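Side-chain contacts in N-terminal cyanobactin protease (Planktothrix agardhii NIES-596, PDB 4H6W), which probably acts as a subtilisin-like serine endopeptidase in prenylagaramide cyanobactin maturation, this chain holding the protease domain of a longer protein: residues K11-E16 with L238-K243; P250-N255 with E287-E292; V32-P37 with G89-V94; C24-D29 with E112-N117. All coordinates share one frame; numbering follows the deposited sequence.

Interaction 1 (K11-E16 with L238-K243); sequences KKLWSE and LSLQIK
K243 NZ donates to the backbone oxygen E16 O at 3.0 Å. The donor lies in the carbonyl plane with a C=O...N angle of 151°, meeting the oxygen fairly close to end-on. The lysine is extended as far as CE and turns at its last bond (chi4 68°), which swings NZ over to the carbonyl. That bend sets the methylene beside the carboxylate: K243 CE is 3.2 Å from E16 OE1, whereas K243 NZ and E16 OE1 stay 4.5 Å apart, too far for a salt bridge. The glutamate chain passes the lysine at about a right angle.

Next to this exposed polar pair is an apolar layer. L240 divides its two methyls between two partners: L240 CD1 rests 4.1 Å from E16 CB, and L240 CD2 is 4.0 Å from L13 CD1. I282 and I286 of helix 282-289 also touch L13. The contact lays helix 10-16 against the C-terminal end of helix 223-243, away from the predicted active site; the short segments cross at 43°.

Because the acceptor is main chain, the bond does not depend on the glutamate side chain, whose negative charge probably adds only a diffuse attraction for the ammonium.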
loop_
_atom_site.group_PDB
_atom_site.type_symbol
_atom_site.label_atom_id
_atom_site.label_comp_id
_atom_site.label_asym_id
_atom_site.label_seq_id
_atom_site.Cartn_x
_atom_site.Cartn_y
_atom_site.Cartn_z
ATOM N N LYS A 11 11.310 13.438 -0.365
ATOM C CA LYS A 11 12.190 14.172 -1.292
ATOM C C LYS A 11 13.625 13.636 -1.348
ATOM O O LYS A 11 14.168 13.446 -2.434
ATOM C CB LYS A 11 12.204 15.667 -0.985
ATOM C CG LYS A 11 10.997 16.401 -1.538
ATOM C CD LYS A 11 11.121 17.907 -1.401
ATOM C CE LYS A 11 9.924 18.586 -2.054
ATOM N NZ LYS A 11 9.947 20.067 -1.876
ATOM N N LYS A 12 14.235 13.386 -0.191
ATOM C CA LYS A 12 15.592 12.841 -0.160
ATOM C C LYS A 12 15.630 11.488 -0.850
ATOM O O LYS A 12 16.582 11.186 -1.574
ATOM C CB LYS A 12 16.131 12.724 1.272
ATOM C CG LYS A 12 17.639 12.482 1.340
ATOM C CD LYS A 12 18.012 11.693 2.597
ATOM C CE LYS A 12 19.347 10.949 2.479
ATOM N NZ LYS A 12 19.599 9.937 3.562
ATOM N N LEU A 13 14.587 10.683 -0.631
ATOM C CA LEU A 13 14.492 9.373 -1.264
ATOM C C LEU A 13 14.354 9.506 -2.773
ATOM O O LEU A 13 15.090 8.855 -3.527
ATOM C CB LEU A 13 13.359 8.532 -0.658
ATOM C CG LEU A 13 13.230 7.064 -1.112
ATOM C CD1 LEU A 13 14.543 6.263 -1.045
ATOM C CD2 LEU A 13 12.118 6.371 -0.330
ATOM N N TRP A 14 13.431 10.356 -3.210
ATOM C CA TRP A 14 13.296 10.684 -4.641
ATOM C C TRP A 14 14.586 11.155 -5.314
ATOM O O TRP A 14 14.817 10.869 -6.488
ATOM C CB TRP A 14 12.209 11.735 -4.880
ATOM C CG TRP A 14 10.815 11.196 -4.848
ATOM C CD1 TRP A 14 10.424 9.899 -5.057
ATOM C CD2 TRP A 14 9.620 11.948 -4.638
ATOM N NE1 TRP A 14 9.057 9.802 -4.977
ATOM C CE2 TRP A 14 8.536 11.043 -4.719
ATOM C CE3 TRP A 14 9.356 13.302 -4.386
ATOM C CZ2 TRP A 14 7.210 11.444 -4.560
ATOM C CZ3 TRP A 14 8.036 13.704 -4.225
ATOM C CH2 TRP A 14 6.977 12.773 -4.308
ATOM N N SER A 15 15.424 11.876 -4.581
ATOM C CA SER A 15 16.677 12.367 -5.144
ATOM C C SER A 15 17.601 11.201 -5.489
ATOM O O SER A 15 18.480 11.329 -6.344
ATOM C CB SER A 15 17.360 13.367 -4.200
ATOM O OG SER A 15 18.037 12.707 -3.144
ATOM N N GLU A 16 17.382 10.063 -4.832
ATOM C CA GLU A 16 18.122 8.831 -5.135
ATOM C C GLU A 16 17.430 7.966 -6.205
ATOM O O GLU A 16 18.095 7.368 -7.045
ATOM C CB GLU A 16 18.363 8.016 -3.860
ATOM C CG GLU A 16 19.321 8.648 -2.848
ATOM C CD GLU A 16 20.805 8.530 -3.220
ATOM O OE1 GLU A 16 21.215 7.534 -3.863
ATOM O OE2 GLU A 16 21.579 9.442 -2.846
ATOM N N LEU A 238 12.941 -0.866 -2.656
ATOM C CA LEU A 238 13.447 -1.971 -3.467
ATOM C C LEU A 238 14.314 -1.445 -4.615
ATOM O O LEU A 238 15.328 -2.059 -4.950
ATOM C CB LEU A 238 12.313 -2.859 -3.995
ATOM C CG LEU A 238 11.579 -3.772 -2.996
ATOM C CD1 LEU A 238 10.254 -4.293 -3.551
ATOM C CD2 LEU A 238 12.464 -4.924 -2.520
ATOM N N SER A 239 13.921 -0.318 -5.206
ATOM C CA SER A 239 14.683 0.299 -6.307
ATOM C C SER A 239 16.040 0.773 -5.800
ATOM O O SER A 239 17.048 0.669 -6.513
ATOM C CB SER A 239 13.925 1.486 -6.900
ATOM O OG SER A 239 12.614 1.108 -7.300
ATOM N N LEU A 240 16.045 1.273 -4.558
ATOM C CA LEU A 240 17.244 1.764 -3.897
ATOM C C LEU A 240 18.264 0.633 -3.647
ATOM O O LEU A 240 19.480 0.829 -3.799
ATOM C CB LEU A 240 16.857 2.471 -2.603
ATOM C CG LEU A 240 17.984 3.044 -1.744
ATOM C CD1 LEU A 240 18.686 4.183 -2.471
ATOM C CD2 LEU A 240 17.445 3.518 -0.399
ATOM N N GLN A 241 17.766 -0.550 -3.301
ATOM C CA GLN A 241 18.617 -1.738 -3.183
ATOM C C GLN A 241 19.287 -2.091 -4.516
ATOM O O GLN A 241 20.481 -2.422 -4.541
ATOM C CB GLN A 241 17.826 -2.942 -2.663
ATOM C CG GLN A 241 17.266 -2.783 -1.256
ATOM C CD GLN A 241 16.642 -4.074 -0.734
ATOM O OE1 GLN A 241 15.683 -4.588 -1.309
ATOM N NE2 GLN A 241 17.194 -4.611 0.351
ATOM N N ILE A 242 18.523 -2.037 -5.613
ATOM C CA ILE A 242 19.090 -2.284 -6.948
ATOM C C ILE A 242 20.185 -1.251 -7.215
ATOM O O ILE A 242 21.303 -1.601 -7.590
ATOM C CB ILE A 242 18.057 -2.190 -8.097
ATOM C CG1 ILE A 242 16.731 -2.892 -7.751
ATOM C CG2 ILE A 242 18.671 -2.692 -9.397
ATOM C CD1 ILE A 242 16.479 -4.233 -8.402
ATOM N N LYS A 243 19.861 0.019 -6.988
ATOM C CA LYS A 243 20.813 1.112 -7.189
ATOM C C LYS A 243 22.146 0.843 -6.482
ATOM O O LYS A 243 23.220 1.194 -6.992
ATOM C CB LYS A 243 20.216 2.430 -6.708
ATOM C CG LYS A 243 20.974 3.669 -7.140
ATOM C CD LYS A 243 20.453 4.874 -6.369
ATOM C CE LYS A 243 21.133 6.163 -6.796
ATOM N NZ LYS A 243 20.735 6.498 -8.180
#

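Interaction 2 (P250-N255 with E287-E292); sequences PQKVKN and EHLTGE
L289 forks against two consecutive residues of helix 250-259, and this fork is the whole first shell. One branch, CD1, abuts the root of the lysine, with L289 CD1 and K252 CB 3.9 Å apart. V253 CG2 rests against both methyls of the fork, 4.0 Å from L289 CD2 and equally far from L289 CD1. The contact is purely apolar, and no hydrogen bond spans it.

Torsions explain the fit. L289 carries CG anti to its own nitrogen (chi1 177°), which brings the fork nearer to the opposing helix than the start of the side chain would suggest. K252 starts out toward L289 and crosses it at about a right angle, but repeated bends carry its far end away, where NZ makes a long, weak ion pair with D249.

One step further out, the backbone after L289 leaves the helix at T290 and is tied down at once. T290 OG1 accepts from the backbone of E292 in an ST turn, E292 N to T290 OG1 being 3.0 Å with an N-H...O angle of 158°, and the same hydroxyl is hydrogen-bonded to I286 O within the helix.

The last helix of the modelled chain, 282-289, is thus laid against helix 250-259, where A256 also touches L289. Helix 223-243 packs on both partners, through L238 and A234 on V253 and Q241 on L289, while P250 and K254 touch L152 of strand 152-156.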
loop_
_atom_site.group_PDB
_atom_site.type_symbol
_atom_site.label_atom_id
_atom_site.label_comp_id
_atom_site.label_asym_id
_atom_site.label_seq_id
_atom_site.Cartn_x
_atom_site.Cartn_y
_atom_site.Cartn_z
ATOM N N PRO A 250 11.842 -7.882 -0.720
ATOM C CA PRO A 250 10.607 -7.294 -0.160
ATOM C C PRO A 250 10.287 -7.699 1.276
ATOM O O PRO A 250 9.668 -6.917 2.005
ATOM C CB PRO A 250 9.519 -7.777 -1.118
ATOM C CG PRO A 250 10.255 -8.033 -2.391
ATOM C CD PRO A 250 11.564 -8.622 -1.960
ATOM N N GLN A 251 10.710 -8.889 1.690
ATOM C CA GLN A 251 10.562 -9.282 3.092
ATOM C C GLN A 251 11.509 -8.492 4.012
ATOM O O GLN A 251 11.131 -8.155 5.122
ATOM C CB GLN A 251 10.688 -10.801 3.270
ATOM C CG GLN A 251 9.387 -11.525 2.939
ATOM C CD GLN A 251 9.565 -12.948 2.432
ATOM O OE1 GLN A 251 10.642 -13.548 2.542
ATOM N NE2 GLN A 251 8.495 -13.504 1.871
ATOM N N LYS A 252 12.716 -8.177 3.532
ATOM C CA LYS A 252 13.624 -7.262 4.240
ATOM C C LYS A 252 12.986 -5.891 4.328
ATOM O O LYS A 252 13.085 -5.211 5.347
ATOM C CB LYS A 252 14.966 -7.103 3.518
ATOM C CG LYS A 252 16.102 -8.019 3.942
ATOM C CD LYS A 252 17.383 -7.193 4.064
ATOM C CE LYS A 252 18.566 -7.764 3.270
ATOM N NZ LYS A 252 18.901 -9.207 3.516
ATOM N N VAL A 253 12.330 -5.473 3.256
ATOM C CA VAL A 253 11.745 -4.133 3.237
ATOM C C VAL A 253 10.591 -4.017 4.232
ATOM O O VAL A 253 10.498 -3.015 4.963
ATOM C CB VAL A 253 11.361 -3.683 1.812
ATOM C CG1 VAL A 253 10.606 -2.371 1.843
ATOM C CG2 VAL A 253 12.613 -3.576 0.942
ATOM N N LYS A 254 9.747 -5.049 4.300
ATOM C CA LYS A 254 8.663 -5.068 5.297
ATOM C C LYS A 254 9.188 -4.796 6.719
ATOM O O LYS A 254 8.678 -3.926 7.422
ATOM C CB LYS A 254 7.913 -6.398 5.263
ATOM C CG LYS A 254 6.816 -6.523 6.313
ATOM C CD LYS A 254 6.109 -7.868 6.244
ATOM C CE LYS A 254 6.980 -9.023 6.726
ATOM N NZ LYS A 254 6.931 -9.183 8.206
ATOM N N ASN A 255 10.211 -5.535 7.139
ATOM C CA ASN A 255 10.708 -5.416 8.513
ATOM C C ASN A 255 11.419 -4.090 8.778
ATOM O O ASN A 255 11.312 -3.536 9.872
ATOM C CB ASN A 255 11.567 -6.626 8.899
ATOM C CG ASN A 255 10.778 -7.943 8.873
ATOM O OD1 ASN A 255 9.543 -7.964 8.974
ATOM N ND2 ASN A 255 11.494 -9.045 8.729
ATOM N N GLU A 287 17.754 3.645 6.717
ATOM C CA GLU A 287 18.833 3.323 7.640
ATOM C C GLU A 287 18.786 1.858 8.059
ATOM O O GLU A 287 19.797 1.175 7.987
ATOM C CB GLU A 287 18.801 4.239 8.862
ATOM C CG GLU A 287 19.983 4.045 9.806
ATOM C CD GLU A 287 20.114 5.147 10.855
ATOM O OE1 GLU A 287 20.220 6.347 10.478
ATOM O OE2 GLU A 287 20.136 4.815 12.063
ATOM N N HIS A 288 17.610 1.379 8.472
ATOM C CA HIS A 288 17.436 -0.015 8.850
ATOM C C HIS A 288 17.667 -1.026 7.725
ATOM O O HIS A 288 18.134 -2.133 7.971
ATOM C CB HIS A 288 16.057 -0.220 9.451
ATOM C CG HIS A 288 15.979 0.154 10.895
ATOM N ND1 HIS A 288 14.883 0.775 11.442
ATOM C CD2 HIS A 288 16.872 0.009 11.900
ATOM C CE1 HIS A 288 15.100 0.992 12.725
ATOM N NE2 HIS A 288 16.302 0.538 13.029
ATOM N N LEU A 289 17.327 -0.645 6.493
ATOM C CA LEU A 289 17.432 -1.548 5.356
ATOM C C LEU A 289 18.839 -1.587 4.779
ATOM O O LEU A 289 19.396 -2.660 4.515
ATOM C CB LEU A 289 16.447 -1.127 4.283
ATOM C CG LEU A 289 16.456 -1.920 2.977
ATOM C CD1 LEU A 289 15.949 -3.337 3.220
ATOM C CD2 LEU A 289 15.617 -1.181 1.925
ATOM N N THR A 290 19.406 -0.409 4.573
ATOM C CA THR A 290 20.744 -0.294 4.013
ATOM C C THR A 290 21.691 0.068 5.147
ATOM O O THR A 290 21.328 0.037 6.328
ATOM C CB THR A 290 20.786 0.810 2.928
ATOM O OG1 THR A 290 20.637 2.109 3.534
ATOM C CG2 THR A 290 19.664 0.597 1.894
ATOM N N GLY A 291 22.908 0.445 4.831
ATOM C CA GLY A 291 23.682 1.009 5.921
ATOM C C GLY A 291 23.312 2.449 6.260
ATOM O O GLY A 291 23.466 2.862 7.390
ATOM N N GLU A 292 22.791 3.180 5.274
ATOM C CA GLU A 292 22.950 4.637 5.164
ATOM C C GLU A 292 22.109 5.497 6.078
ATOM O O GLU A 292 20.980 5.152 6.391
ATOM C CB GLU A 292 22.655 5.091 3.735
ATOM C CG GLU A 292 23.540 4.515 2.649
ATOM C CD GLU A 292 23.038 4.902 1.266
ATOM O OE1 GLU A 292 23.197 6.083 0.874
ATOM O OE2 GLU A 292 22.473 4.028 0.572
#

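Interaction 3 (V32-P37 with G89-V94); sequences VDQNHP and GLIVPV
V32 presses its CB and CG2 against the flank of I91, V32 CG2 lying 3.7 Å from I91 CG2 and 3.8 Å from I91 CG1. The isoleucine places CG1 anti to its carbonyl carbon (chi1 -61°), which sends the longer arm along the loop; its tip, I91 CD1, comes 3.9 Å from V32 CB. The V32 side chain also lies about 6 Å from that of D29, a predicted member of the charge relay system, without joining it.

D33 turns its side chain away from the strand and starts a type I turn running to H36, in which H36 N bonds to D33 O. Its carboxylate reinforces the bend as an Asx turn, D33 OD1 taking N35 N at 3.1 Å from above the carboxylate plane. In the subtilase fold this is the loop that follows the strand leading to the predicted catalytic aspartate, and here it lies over strand 88-91 of the central parallel sheet.

Q34 and the isoleucine arm approach from opposite directions, Q34 CD 4.0 Å from I91 CD1, with CG equally close. Without the outer carbons of I91, as with an alanine here, V32 CG2 and the stem of Q34 would probably lose their common partner and a gap open between loop and strand. H36 NE2 is hydrogen-bonded to G216 O in a distant part of the chain, H36 ND1 to C38 N just ahead.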
loop_
_atom_site.group_PDB
_atom_site.type_symbol
_atom_site.label_atom_id
_atom_site.label_comp_id
_atom_site.label_asym_id
_atom_site.label_seq_id
_atom_site.Cartn_x
_atom_site.Cartn_y
_atom_site.Cartn_z
ATOM N N VAL A 32 -8.975 0.761 -13.411
ATOM C CA VAL A 32 -8.234 2.008 -13.465
ATOM C C VAL A 32 -8.461 2.741 -14.785
ATOM O O VAL A 32 -8.457 2.125 -15.852
ATOM C CB VAL A 32 -6.734 1.698 -13.322
ATOM C CG1 VAL A 32 -5.872 2.920 -13.596
ATOM C CG2 VAL A 32 -6.449 1.124 -11.936
ATOM N N ASP A 33 -8.666 4.055 -14.719
ATOM C CA ASP A 33 -8.805 4.874 -15.934
ATOM C C ASP A 33 -7.429 5.119 -16.549
ATOM O O ASP A 33 -6.736 6.064 -16.172
ATOM C CB ASP A 33 -9.484 6.211 -15.616
ATOM C CG ASP A 33 -9.635 7.112 -16.838
ATOM O OD1 ASP A 33 -9.315 6.705 -17.972
ATOM O OD2 ASP A 33 -10.091 8.257 -16.665
ATOM N N GLN A 34 -7.041 4.290 -17.510
ATOM C CA GLN A 34 -5.677 4.373 -18.050
ATOM C C GLN A 34 -5.424 5.579 -18.949
ATOM O O GLN A 34 -4.283 5.833 -19.330
ATOM C CB GLN A 34 -5.286 3.082 -18.761
ATOM C CG GLN A 34 -4.974 1.965 -17.791
ATOM C CD GLN A 34 -4.456 0.735 -18.485
ATOM O OE1 GLN A 34 -5.202 -0.221 -18.710
ATOM N NE2 GLN A 34 -3.168 0.749 -18.837
ATOM N N ASN A 35 -6.494 6.304 -19.270
ATOM C CA ASN A 35 -6.431 7.493 -20.093
ATOM C C ASN A 35 -6.215 8.770 -19.295
ATOM O O ASN A 35 -6.138 9.844 -19.877
ATOM C CB ASN A 35 -7.726 7.654 -20.876
ATOM C CG ASN A 35 -7.944 6.563 -21.898
ATOM O OD1 ASN A 35 -6.992 5.959 -22.425
ATOM N ND2 ASN A 35 -9.217 6.316 -22.210
ATOM N N HIS A 36 -6.142 8.671 -17.966
ATOM C CA HIS A 36 -5.859 9.838 -17.125
ATOM C C HIS A 36 -4.463 10.436 -17.372
ATOM O O HIS A 36 -3.453 9.703 -17.407
ATOM C CB HIS A 36 -6.026 9.505 -15.636
ATOM C CG HIS A 36 -6.275 10.717 -14.790
ATOM N ND1 HIS A 36 -5.277 11.614 -14.461
ATOM C CD2 HIS A 36 -7.420 11.214 -14.264
ATOM C CE1 HIS A 36 -5.799 12.601 -13.750
ATOM N NE2 HIS A 36 -7.096 12.382 -13.614
ATOM N N PRO A 37 -4.382 11.776 -17.501
ATOM C CA PRO A 37 -3.098 12.425 -17.787
ATOM C C PRO A 37 -1.962 12.047 -16.831
ATOM O O PRO A 37 -0.790 12.153 -17.211
ATOM C CB PRO A 37 -3.420 13.908 -17.643
ATOM C CG PRO A 37 -4.876 14.001 -17.948
ATOM C CD PRO A 37 -5.466 12.763 -17.355
ATOM N N GLY A 89 3.864 -1.280 -13.266
ATOM C CA GLY A 89 2.570 -1.483 -12.596
ATOM C C GLY A 89 1.666 -2.522 -13.259
ATOM O O GLY A 89 1.571 -2.574 -14.492
ATOM N N LEU A 90 1.009 -3.346 -12.441
ATOM C CA LEU A 90 -0.018 -4.289 -12.905
ATOM C C LEU A 90 -1.379 -3.977 -12.289
ATOM O O LEU A 90 -1.527 -3.938 -11.072
ATOM C CB LEU A 90 0.343 -5.718 -12.534
ATOM C CG LEU A 90 1.658 -6.338 -12.985
ATOM C CD1 LEU A 90 1.737 -7.739 -12.398
ATOM C CD2 LEU A 90 1.772 -6.385 -14.497
ATOM N N ILE A 91 -2.377 -3.755 -13.128
ATOM C CA ILE A 91 -3.729 -3.567 -12.656
ATOM C C ILE A 91 -4.388 -4.944 -12.707
ATOM O O ILE A 91 -4.396 -5.608 -13.741
ATOM C CB ILE A 91 -4.479 -2.533 -13.514
ATOM C CG1 ILE A 91 -3.779 -1.171 -13.438
ATOM C CG2 ILE A 91 -5.923 -2.395 -13.069
ATOM C CD1 ILE A 91 -3.774 -0.422 -14.764
ATOM N N VAL A 92 -4.888 -5.388 -11.563
ATOM C CA VAL A 92 -5.557 -6.668 -11.459
ATOM C C VAL A 92 -6.878 -6.450 -10.708
ATOM O O VAL A 92 -6.921 -6.551 -9.481
ATOM C CB VAL A 92 -4.666 -7.670 -10.716
ATOM C CG1 VAL A 92 -5.211 -9.077 -10.866
ATOM C CG2 VAL A 92 -3.243 -7.577 -11.236
ATOM N N PRO A 93 -7.961 -6.142 -11.440
ATOM C CA PRO A 93 -9.203 -5.716 -10.787
ATOM C C PRO A 93 -9.836 -6.827 -9.945
ATOM O O PRO A 93 -9.937 -7.961 -10.403
ATOM C CB PRO A 93 -10.124 -5.354 -11.967
ATOM C CG PRO A 93 -9.234 -5.316 -13.164
ATOM C CD PRO A 93 -8.158 -6.324 -12.881
ATOM N N VAL A 94 -10.246 -6.499 -8.722
ATOM C CA VAL A 94 -10.885 -7.466 -7.841
ATOM C C VAL A 94 -12.337 -7.119 -7.538
ATOM O O VAL A 94 -13.033 -7.921 -6.927
ATOM C CB VAL A 94 -10.112 -7.684 -6.517
ATOM C CG1 VAL A 94 -8.768 -8.327 -6.792
ATOM C CG2 VAL A 94 -9.950 -6.379 -5.739
#

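Interaction 4 (C24-D29 with E112-N117); sequences CVAVLD and EQAVNN
A26 and A114 bring strand and helix together methyl to methyl, A26 CB standing 3.8 Å from A114 CB. With nothing larger than a methyl on either side, the two backbones can come close: A26 CA and A114 CA are separated by 6.2 Å. A second, slacker touch comes from the leucine two residues on, L28 CD1 reaching to 4.3 Å from A114 CB. Within 112-117, A114 is the one residue that makes close contact with 24-29. V115 points away and lies on I122 of strand 121-124, which also meets A114 and L28.

Toward the end of the helix the packing gives way to polar chemistry. C24 points toward 112-117, but C24 SG stays 5.0 Å from N117 O, and L90 of the next strand lies against C24, A26 and N117. N117, the first residue to leave helical geometry, folds its amide back on the chain: N117 ND2 to Q113 O is 2.7 Å at an N-H...O angle of 165°. The acceptor lies close to the amide plane, whereas the donor is tilted out of the Q113 carbonyl plane. E112 and N116 belong to the outer, exposed side of the helix.

Helix 104-116 links strands 88-91 and 121-124, the parallel neighbours of strand 24-28 on its two sides, so this is a beta-alpha-beta crossover passing over the strand between. In this subtilisin-like fold the crossed strand leads to D29, predicted to be the charge-relay aspartate, whose OD2 is hydrogen-bonded to H64 ND1.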
loop_
_atom_site.group_PDB
_atom_site.type_symbol
_atom_site.label_atom_id
_atom_site.label_comp_id
_atom_site.label_asym_id
_atom_site.label_seq_id
_atom_site.Cartn_x
_atom_site.Cartn_y
_atom_site.Cartn_z
ATOM N N CYS A 24 8.069 -4.334 -9.730
ATOM C CA CYS A 24 6.680 -4.365 -10.108
ATOM C C CYS A 24 5.767 -4.269 -8.909
ATOM O O CYS A 24 5.936 -5.003 -7.933
ATOM C CB CYS A 24 6.365 -5.639 -10.876
ATOM S SG CYS A 24 4.675 -5.593 -11.485
ATOM N N VAL A 25 4.805 -3.350 -9.001
ATOM C CA VAL A 25 3.753 -3.180 -8.000
ATOM C C VAL A 25 2.403 -3.503 -8.637
ATOM O O VAL A 25 2.037 -2.920 -9.651
ATOM C CB VAL A 25 3.743 -1.743 -7.419
ATOM C CG1 VAL A 25 2.544 -1.519 -6.507
ATOM C CG2 VAL A 25 5.026 -1.464 -6.647
ATOM N N ALA A 26 1.682 -4.452 -8.052
ATOM C CA ALA A 26 0.349 -4.816 -8.541
ATOM C C ALA A 26 -0.702 -4.088 -7.725
ATOM O O ALA A 26 -0.602 -4.028 -6.506
ATOM C CB ALA A 26 0.139 -6.316 -8.444
ATOM N N VAL A 27 -1.703 -3.524 -8.397
ATOM C CA VAL A 27 -2.806 -2.871 -7.695
ATOM C C VAL A 27 -4.061 -3.714 -7.859
ATOM O O VAL A 27 -4.582 -3.855 -8.966
ATOM C CB VAL A 27 -3.040 -1.425 -8.177
ATOM C CG1 VAL A 27 -4.231 -0.824 -7.452
ATOM C CG2 VAL A 27 -1.789 -0.564 -7.975
ATOM N N LEU A 28 -4.509 -4.312 -6.754
ATOM C CA LEU A 28 -5.712 -5.134 -6.753
ATOM C C LEU A 28 -6.868 -4.314 -6.214
ATOM O O LEU A 28 -6.982 -4.076 -5.005
ATOM C CB LEU A 28 -5.518 -6.418 -5.939
ATOM C CG LEU A 28 -4.784 -7.575 -6.617
ATOM C CD1 LEU A 28 -3.385 -7.197 -7.090
ATOM C CD2 LEU A 28 -4.721 -8.755 -5.670
ATOM N N ASP A 29 -7.721 -3.881 -7.135
ATOM C CA ASP A 29 -8.737 -2.885 -6.851
ATOM C C ASP A 29 -9.773 -2.902 -7.977
ATOM O O ASP A 29 -9.948 -3.928 -8.644
ATOM C CB ASP A 29 -8.073 -1.516 -6.759
ATOM C CG ASP A 29 -8.809 -0.576 -5.843
ATOM O OD1 ASP A 29 -8.299 -0.368 -4.716
ATOM O OD2 ASP A 29 -9.889 -0.063 -6.242
ATOM N N GLU A 112 -2.705 -14.625 -6.660
ATOM C CA GLU A 112 -2.032 -15.687 -7.401
ATOM C C GLU A 112 -1.565 -15.192 -8.771
ATOM O O GLU A 112 -0.445 -15.472 -9.202
ATOM C CB GLU A 112 -2.923 -16.921 -7.540
ATOM C CG GLU A 112 -2.238 -18.098 -8.244
ATOM C CD GLU A 112 -3.152 -19.306 -8.420
ATOM O OE1 GLU A 112 -4.173 -19.187 -9.139
ATOM O OE2 GLU A 112 -2.847 -20.376 -7.844
ATOM N N GLN A 113 -2.423 -14.438 -9.439
ATOM C CA GLN A 113 -2.098 -13.929 -10.761
ATOM C C GLN A 113 -1.003 -12.859 -10.694
ATOM O O GLN A 113 -0.070 -12.865 -11.518
ATOM C CB GLN A 113 -3.342 -13.401 -11.462
ATOM C CG GLN A 113 -3.146 -13.258 -12.956
ATOM C CD GLN A 113 -4.391 -12.773 -13.671
ATOM O OE1 GLN A 113 -5.326 -12.264 -13.039
ATOM N NE2 GLN A 113 -4.413 -12.930 -15.007
ATOM N N ALA A 114 -1.105 -11.972 -9.700
ATOM C CA ALA A 114 -0.088 -10.944 -9.468
ATOM C C ALA A 114 1.279 -11.585 -9.264
ATOM O O ALA A 114 2.272 -11.135 -9.837
ATOM C CB ALA A 114 -0.455 -10.077 -8.276
ATOM N N VAL A 115 1.327 -12.653 -8.473
ATOM C CA VAL A 115 2.591 -13.346 -8.224
ATOM C C VAL A 115 3.180 -13.969 -9.499
ATOM O O VAL A 115 4.350 -13.761 -9.811
ATOM C CB VAL A 115 2.452 -14.397 -7.109
ATOM C CG1 VAL A 115 3.737 -15.211 -6.983
ATOM C CG2 VAL A 115 2.133 -13.712 -5.789
ATOM N N ASN A 116 2.360 -14.697 -10.251
ATOM C CA ASN A 116 2.850 -15.360 -11.461
ATOM C C ASN A 116 3.261 -14.390 -12.574
ATOM O O ASN A 116 3.948 -14.775 -13.513
ATOM C CB ASN A 116 1.842 -16.404 -11.960
ATOM C CG ASN A 116 1.536 -17.477 -10.913
ATOM O OD1 ASN A 116 2.342 -17.770 -10.022
ATOM N ND2 ASN A 116 0.358 -18.062 -11.015
ATOM N N ASN A 117 2.841 -13.131 -12.467
ATOM C CA ASN A 117 3.218 -12.118 -13.446
ATOM C C ASN A 117 4.371 -11.217 -12.969
ATOM O O ASN A 117 4.666 -10.177 -13.573
ATOM C CB ASN A 117 1.986 -11.321 -13.893
ATOM C CG ASN A 117 1.063 -12.144 -14.798
ATOM O OD1 ASN A 117 1.117 -12.019 -16.030
ATOM N ND2 ASN A 117 0.236 -13.012 -14.194
#

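Interactions 3 and 4 lie together, their centres 12 Å apart, on neighbouring strands 88-91 and 24-28 of the seven-stranded parallel sheet, and interaction 3 is nested in the chain loop closed by interaction 4. Both are in turn enclosed by interaction 1, which ties the first modelled helix to helix 223-243. Interaction 2 follows it in series, also with centres 12 Å apart, L238 touching P250 and V253, and Q241 touching V253 and L289. Interactions 2 and 3 sit on opposite sides of the chain's centre, about 29 Å between centres. Thus one pair packs a loop and a crossover helix onto the sheet near the predicted charge-relay aspartate; the other gathers terminal helices away from it.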